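TRAS1 ORF2p (Bombyx mori, PDB 1WDU) supplies the endonuclease of a telomere-specific non-LTR retrotransposon, an N-terminal domain that probably nicks target DNA so that reverse transcription can begin. Local coordinates at residues Pro19-Lys30 and Ser231-Arg242. The protein carries 1 engineered substitution. Residues are numbered along the deposited sequence; the frame is centred on the assembly and turned at random.
Sequences PYRVLQANLQRK and SSDHNGMVFNIR. With PO4 (phosphate ion), chain C.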
loop_
_atom_site.group_PDB
_atom_site.type_symbol
_atom_site.label_atom_id
_atom_site.label_comp_id
_atom_site.label_asym_id
_atom_site.label_seq_id
_atom_site.Cartn_x
_atom_site.Cartn_y
_atom_site.Cartn_z
ATOM N N PRO A 19 10.712 8.541 13.339
ATOM C CA PRO A 19 9.833 7.586 12.659
ATOM C C PRO A 19 9.665 7.822 11.160
ATOM O O PRO A 19 9.442 8.951 10.723
ATOM C CB PRO A 19 8.515 7.770 13.395
ATOM C CG PRO A 19 8.486 9.253 13.589
ATOM C CD PRO A 19 9.910 9.564 14.041
ATOM N N TYR A 20 9.777 6.754 10.376
ATOM C CA TYR A 20 9.575 6.853 8.935
ATOM C C TYR A 20 8.074 6.738 8.702
ATOM O O TYR A 20 7.511 5.655 8.821
ATOM C CB TYR A 20 10.282 5.717 8.201
ATOM C CG TYR A 20 11.767 5.908 8.060
ATOM C CD1 TYR A 20 12.641 5.525 9.076
ATOM C CD2 TYR A 20 12.302 6.503 6.916
ATOM C CE1 TYR A 20 14.016 5.731 8.955
ATOM C CE2 TYR A 20 13.668 6.715 6.784
ATOM C CZ TYR A 20 14.520 6.329 7.805
ATOM O OH TYR A 20 15.872 6.549 7.678
ATOM N N ARG A 21 7.424 7.851 8.387
ATOM C CA ARG A 21 5.986 7.833 8.156
ATOM C C ARG A 21 5.628 7.384 6.740
ATOM O O ARG A 21 6.253 7.803 5.759
ATOM C CB ARG A 21 5.390 9.217 8.424
ATOM C CG ARG A 21 5.608 9.722 9.838
ATOM C CD ARG A 21 4.794 10.982 10.109
ATOM N NE ARG A 21 4.903 11.418 11.501
ATOM C CZ ARG A 21 6.015 11.898 12.051
ATOM N NH1 ARG A 21 7.125 12.011 11.327
ATOM N NH2 ARG A 21 6.017 12.267 13.326
ATOM N N VAL A 22 4.616 6.529 6.644
ATOM C CA VAL A 22 4.166 6.018 5.353
ATOM C C VAL A 22 2.718 6.405 5.043
ATOM O O VAL A 22 1.840 6.302 5.903
ATOM C CB VAL A 22 4.254 4.473 5.302
ATOM C CG1 VAL A 22 3.771 3.965 3.935
ATOM C CG2 VAL A 22 5.683 4.017 5.577
ATOM N N LEU A 23 2.470 6.832 3.807
ATOM C CA LEU A 23 1.114 7.185 3.379
ATOM C C LEU A 23 0.582 6.112 2.415
ATOM O O LEU A 23 1.315 5.630 1.559
ATOM C CB LEU A 23 1.111 8.545 2.661
ATOM C CG LEU A 23 1.694 9.768 3.382
ATOM C CD1 LEU A 23 1.580 10.980 2.468
ATOM C CD2 LEU A 23 0.957 10.015 4.701
ATOM N N GLN A 24 -0.680 5.725 2.561
ATOM C CA GLN A 24 -1.276 4.740 1.658
ATOM C C GLN A 24 -2.534 5.376 1.076
ATOM O O GLN A 24 -3.424 5.769 1.823
ATOM C CB GLN A 24 -1.652 3.447 2.396
ATOM C CG GLN A 24 -2.168 2.336 1.463
ATOM C CD GLN A 24 -2.545 1.063 2.207
ATOM O OE1 GLN A 24 -1.743 0.524 2.967
ATOM N NE2 GLN A 24 -3.773 0.574 1.989
ATOM N N ALA A 25 -2.619 5.475 -0.249
ATOM C CA ALA A 25 -3.789 6.095 -0.858
ATOM C C ALA A 25 -4.051 5.732 -2.309
ATOM O O ALA A 25 -3.128 5.605 -3.119
ATOM C CB ALA A 25 -3.687 7.618 -0.735
ATOM N N ASN A 26 -5.333 5.573 -2.615
ATOM C CA ASN A 26 -5.792 5.277 -3.957
ATOM C C ASN A 26 -6.282 6.620 -4.485
ATOM O O ASN A 26 -7.332 7.110 -4.087
ATOM C CB ASN A 26 -6.950 4.277 -3.938
ATOM C CG ASN A 26 -7.505 4.010 -5.331
ATOM O OD1 ASN A 26 -7.322 4.818 -6.245
ATOM N ND2 ASN A 26 -8.192 2.884 -5.499
ATOM N N LEU A 27 -5.497 7.204 -5.377
ATOM C CA LEU A 27 -5.772 8.502 -5.974
ATOM C C LEU A 27 -6.849 8.529 -7.047
ATOM O O LEU A 27 -7.350 9.603 -7.402
ATOM C CB LEU A 27 -4.475 9.053 -6.554
ATOM C CG LEU A 27 -3.488 9.702 -5.580
ATOM C CD1 LEU A 27 -3.736 9.237 -4.157
ATOM C CD2 LEU A 27 -2.065 9.389 -6.041
ATOM N N GLN A 28 -7.188 7.355 -7.571
ATOM C CA GLN A 28 -8.201 7.225 -8.617
ATOM C C GLN A 28 -7.924 8.019 -9.896
ATOM O O GLN A 28 -8.851 8.441 -10.581
ATOM C CB GLN A 28 -9.580 7.598 -8.065
ATOM C CG GLN A 28 -10.175 6.515 -7.175
ATOM C CD GLN A 28 -11.653 6.716 -6.890
ATOM O OE1 GLN A 28 -12.340 5.790 -6.450
ATOM N NE2 GLN A 28 -12.149 7.927 -7.129
ATOM N N ARG A 29 -6.648 8.211 -10.216
ATOM C CA ARG A 29 -6.249 8.941 -11.417
ATOM C C ARG A 29 -6.615 10.424 -11.397
ATOM O O ARG A 29 -6.607 11.075 -12.442
ATOM C CB ARG A 29 -6.871 8.302 -12.666
ATOM C CG ARG A 29 -6.603 6.815 -12.837
ATOM C CD ARG A 29 -6.931 6.381 -14.256
ATOM N NE ARG A 29 -6.966 4.929 -14.412
ATOM C CZ ARG A 29 -7.903 4.145 -13.885
ATOM N NH1 ARG A 29 -8.888 4.674 -13.166
ATOM N NH2 ARG A 29 -7.862 2.832 -14.080
ATOM N N LYS A 30 -6.942 10.957 -10.223
ATOM C CA LYS A 30 -7.307 12.369 -10.108
ATOM C C LYS A 30 -6.088 13.284 -9.977
ATOM O O LYS A 30 -5.339 13.199 -8.998
ATOM C CB LYS A 30 -8.228 12.589 -8.902
ATOM C CG LYS A 30 -9.631 12.022 -9.043
ATOM C CD LYS A 30 -10.478 12.385 -7.825
ATOM C CE LYS A 30 -11.930 11.930 -7.976
ATOM N NZ LYS A 30 -12.780 12.308 -6.799
ATOM N N SER A 231 -9.198 13.388 -1.810
ATOM C CA SER A 231 -10.570 13.639 -2.234
ATOM C C SER A 231 -10.824 12.885 -3.538
ATOM O O SER A 231 -10.874 13.484 -4.616
ATOM C CB SER A 231 -10.792 15.136 -2.461
ATOM O OG SER A 231 -10.066 15.587 -3.593
ATOM N N SER A 232 -10.973 11.569 -3.432
ATOM C CA SER A 232 -11.219 10.731 -4.598
ATOM C C SER A 232 -11.966 9.470 -4.177
ATOM O O SER A 232 -11.564 8.354 -4.514
ATOM C CB SER A 232 -9.891 10.350 -5.273
ATOM O OG SER A 232 -9.119 9.480 -4.462
ATOM N N ASP A 233 -13.050 9.657 -3.430
ATOM C CA ASP A 233 -13.867 8.545 -2.948
ATOM C C ASP A 233 -13.109 7.624 -2.001
ATOM O O ASP A 233 -13.718 6.883 -1.231
ATOM C CB ASP A 233 -14.409 7.724 -4.123
ATOM C CG ASP A 233 -15.498 8.447 -4.888
ATOM O OD1 ASP A 233 -16.040 7.849 -5.843
ATOM O OD2 ASP A 233 -15.811 9.608 -4.537
ATOM N N HIS A 234 -11.782 7.667 -2.068
ATOM C CA HIS A 234 -10.942 6.843 -1.213
ATOM C C HIS A 234 -10.274 7.710 -0.159
ATOM O O HIS A 234 -9.847 8.826 -0.448
ATOM C CB HIS A 234 -9.864 6.134 -2.044
ATOM C CG HIS A 234 -10.332 4.871 -2.697
ATOM N ND1 HIS A 234 -10.535 3.703 -1.994
ATOM C CD2 HIS A 234 -10.639 4.592 -3.986
ATOM C CE1 HIS A 234 -10.946 2.759 -2.821
ATOM N NE2 HIS A 234 -11.018 3.273 -4.036
ATOM N N ASN A 235 -10.196 7.194 1.062
ATOM C CA ASN A 235 -9.556 7.921 2.147
ATOM C C ASN A 235 -8.127 7.436 2.343
ATOM O O ASN A 235 -7.861 6.229 2.367
ATOM C CB ASN A 235 -10.334 7.747 3.450
ATOM C CG ASN A 235 -11.684 8.421 3.410
ATOM O OD1 ASN A 235 -11.889 9.378 2.659
ATOM N ND2 ASN A 235 -12.612 7.940 4.227
ATOM N N GLY A 236 -7.206 8.384 2.475
ATOM C CA GLY A 236 -5.819 8.024 2.681
ATOM C C GLY A 236 -5.614 7.392 4.050
ATOM O O GLY A 236 -6.457 7.522 4.948
ATOM N N MET A 237 -4.495 6.686 4.196
ATOM C CA MET A 237 -4.146 6.036 5.448
ATOM C C MET A 237 -2.711 6.386 5.795
ATOM O O MET A 237 -1.941 6.833 4.932
ATOM C CB MET A 237 -4.320 4.525 5.327
ATOM C CG MET A 237 -5.774 4.116 5.332
ATOM S SD MET A 237 -6.103 2.595 4.426
ATOM C CE MET A 237 -6.140 3.232 2.731
ATOM N N VAL A 238 -2.358 6.194 7.062
ATOM C CA VAL A 238 -1.028 6.526 7.525
ATOM C C VAL A 238 -0.566 5.616 8.659
ATOM O O VAL A 238 -1.374 5.133 9.452
ATOM C CB VAL A 238 -0.984 8.020 8.018
ATOM C CG1 VAL A 238 -1.761 8.910 7.063
ATOM C CG2 VAL A 238 -1.586 8.149 9.405
ATOM N N PHE A 239 0.738 5.376 8.724
ATOM C CA PHE A 239 1.322 4.560 9.778
ATOM C C PHE A 239 2.825 4.815 9.833
ATOM O O PHE A 239 3.387 5.395 8.913
ATOM C CB PHE A 239 1.013 3.063 9.573
ATOM C CG PHE A 239 1.651 2.451 8.363
ATOM C CD1 PHE A 239 0.988 2.443 7.135
ATOM C CD2 PHE A 239 2.916 1.861 8.451
ATOM C CE1 PHE A 239 1.576 1.851 6.010
ATOM C CE2 PHE A 239 3.517 1.270 7.327
ATOM C CZ PHE A 239 2.847 1.264 6.107
ATOM N N ASN A 240 3.473 4.382 10.912
ATOM C CA ASN A 240 4.908 4.614 11.075
ATOM C C ASN A 240 5.759 3.358 11.169
ATOM O O ASN A 240 5.289 2.299 11.588
ATOM C CB ASN A 240 5.169 5.428 12.345
ATOM C CG ASN A 240 4.222 6.593 12.500
ATOM O OD1 ASN A 240 4.289 7.569 11.750
ATOM N ND2 ASN A 240 3.323 6.494 13.476
ATOM N N ILE A 241 7.020 3.500 10.778
ATOM C CA ILE A 241 7.997 2.421 10.869
ATOM C C ILE A 241 9.119 2.978 11.749
ATOM O O ILE A 241 9.790 3.944 11.370
ATOM C CB ILE A 241 8.587 2.042 9.503
ATOM C CG1 ILE A 241 7.473 1.608 8.548
ATOM C CG2 ILE A 241 9.588 0.907 9.682
ATOM C CD1 ILE A 241 7.963 1.242 7.162
ATOM N N ARG A 242 9.298 2.383 12.927
ATOM C CA ARG A 242 10.315 2.823 13.882
ATOM C C ARG A 242 11.429 1.802 14.083
ATOM O O ARG A 242 12.025 1.319 13.119
ATOM C CB ARG A 242 9.660 3.120 15.234
ATOM C CG ARG A 242 8.686 4.285 15.220
ATOM C CD ARG A 242 7.900 4.333 16.517
ATOM N NE ARG A 242 6.867 5.366 16.516
ATOM C CZ ARG A 242 7.112 6.671 16.517
ATOM N NH1 ARG A 242 8.362 7.113 16.517
ATOM N NH2 ARG A 242 6.105 7.537 16.529
HETATM P P PO4 C . -11.351 1.726 -7.676
HETATM O O1 PO4 C . -12.349 1.403 -8.844
HETATM O O2 PO4 C . -11.946 2.605 -6.598
HETATM O O3 PO4 C . -10.657 0.446 -7.183
HETATM O O4 PO4 C . -10.233 2.544 -8.351
HETATM O O HOH W 1 -6.878 4.731 -0.423
#
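Strands 20-26 and 237-241 run antiparallel, their axes 4.6 Å apart at closest approach, and three hydrogen-bonded pairs, Tyr20 with Ile241, Val22 with Phe239 and Gln24 with Met237, each exchange two backbone hydrogen bonds. On the face carrying these pairs, Phe239 takes a chi1 of 66°, which sets CG between its backbone N and carbonyl carbon and swings the ring beside Val22; Val22 CB then sits 3.8 Å from the Phe239 ring centroid, a CH-pi contact over the face. Gln24 crosses Met237, NE2 lying 3.6 Å from Met237 CE, while Gln24 OE1 is hydrogen-bonded to Thr210 of the second sheet. On the other face Leu23 CD2 meets Val238 CG1 at 3.8 Å, and Leu23 also packs on helix 31-44.

From Asn26, the last residue of its strand, onward the contact turns polar. The Asn26 amide stacks on the His234 ring, their planes 14° apart, with Asn26 CB over the ring face. His234 NE2 donates at 2.8 Å to phosphate O2, which approaches the ring edge; Tyr123 also binds this ion. Asn26 OD1 accepts from Gln28 N, forming an Asx turn. Lys30, its chain extended, lays CD 3.3 Å from Ser232 CB, and its NZ donates a hydrogen bond to Ser231 O at 3.1 Å. With an alanine at this position, Ser231 O would probably lose this donor and Ser232 CB its aliphatic packing.

The pairing joins the chain's first and last strands as inner neighbours of one sheet in the four-layered alpha/beta sandwich of DNase I-like nucleases; Asn26 and the Ser-Asp-His sequence ending at His234 probably belong to its active site, consistent with the bound phosphate.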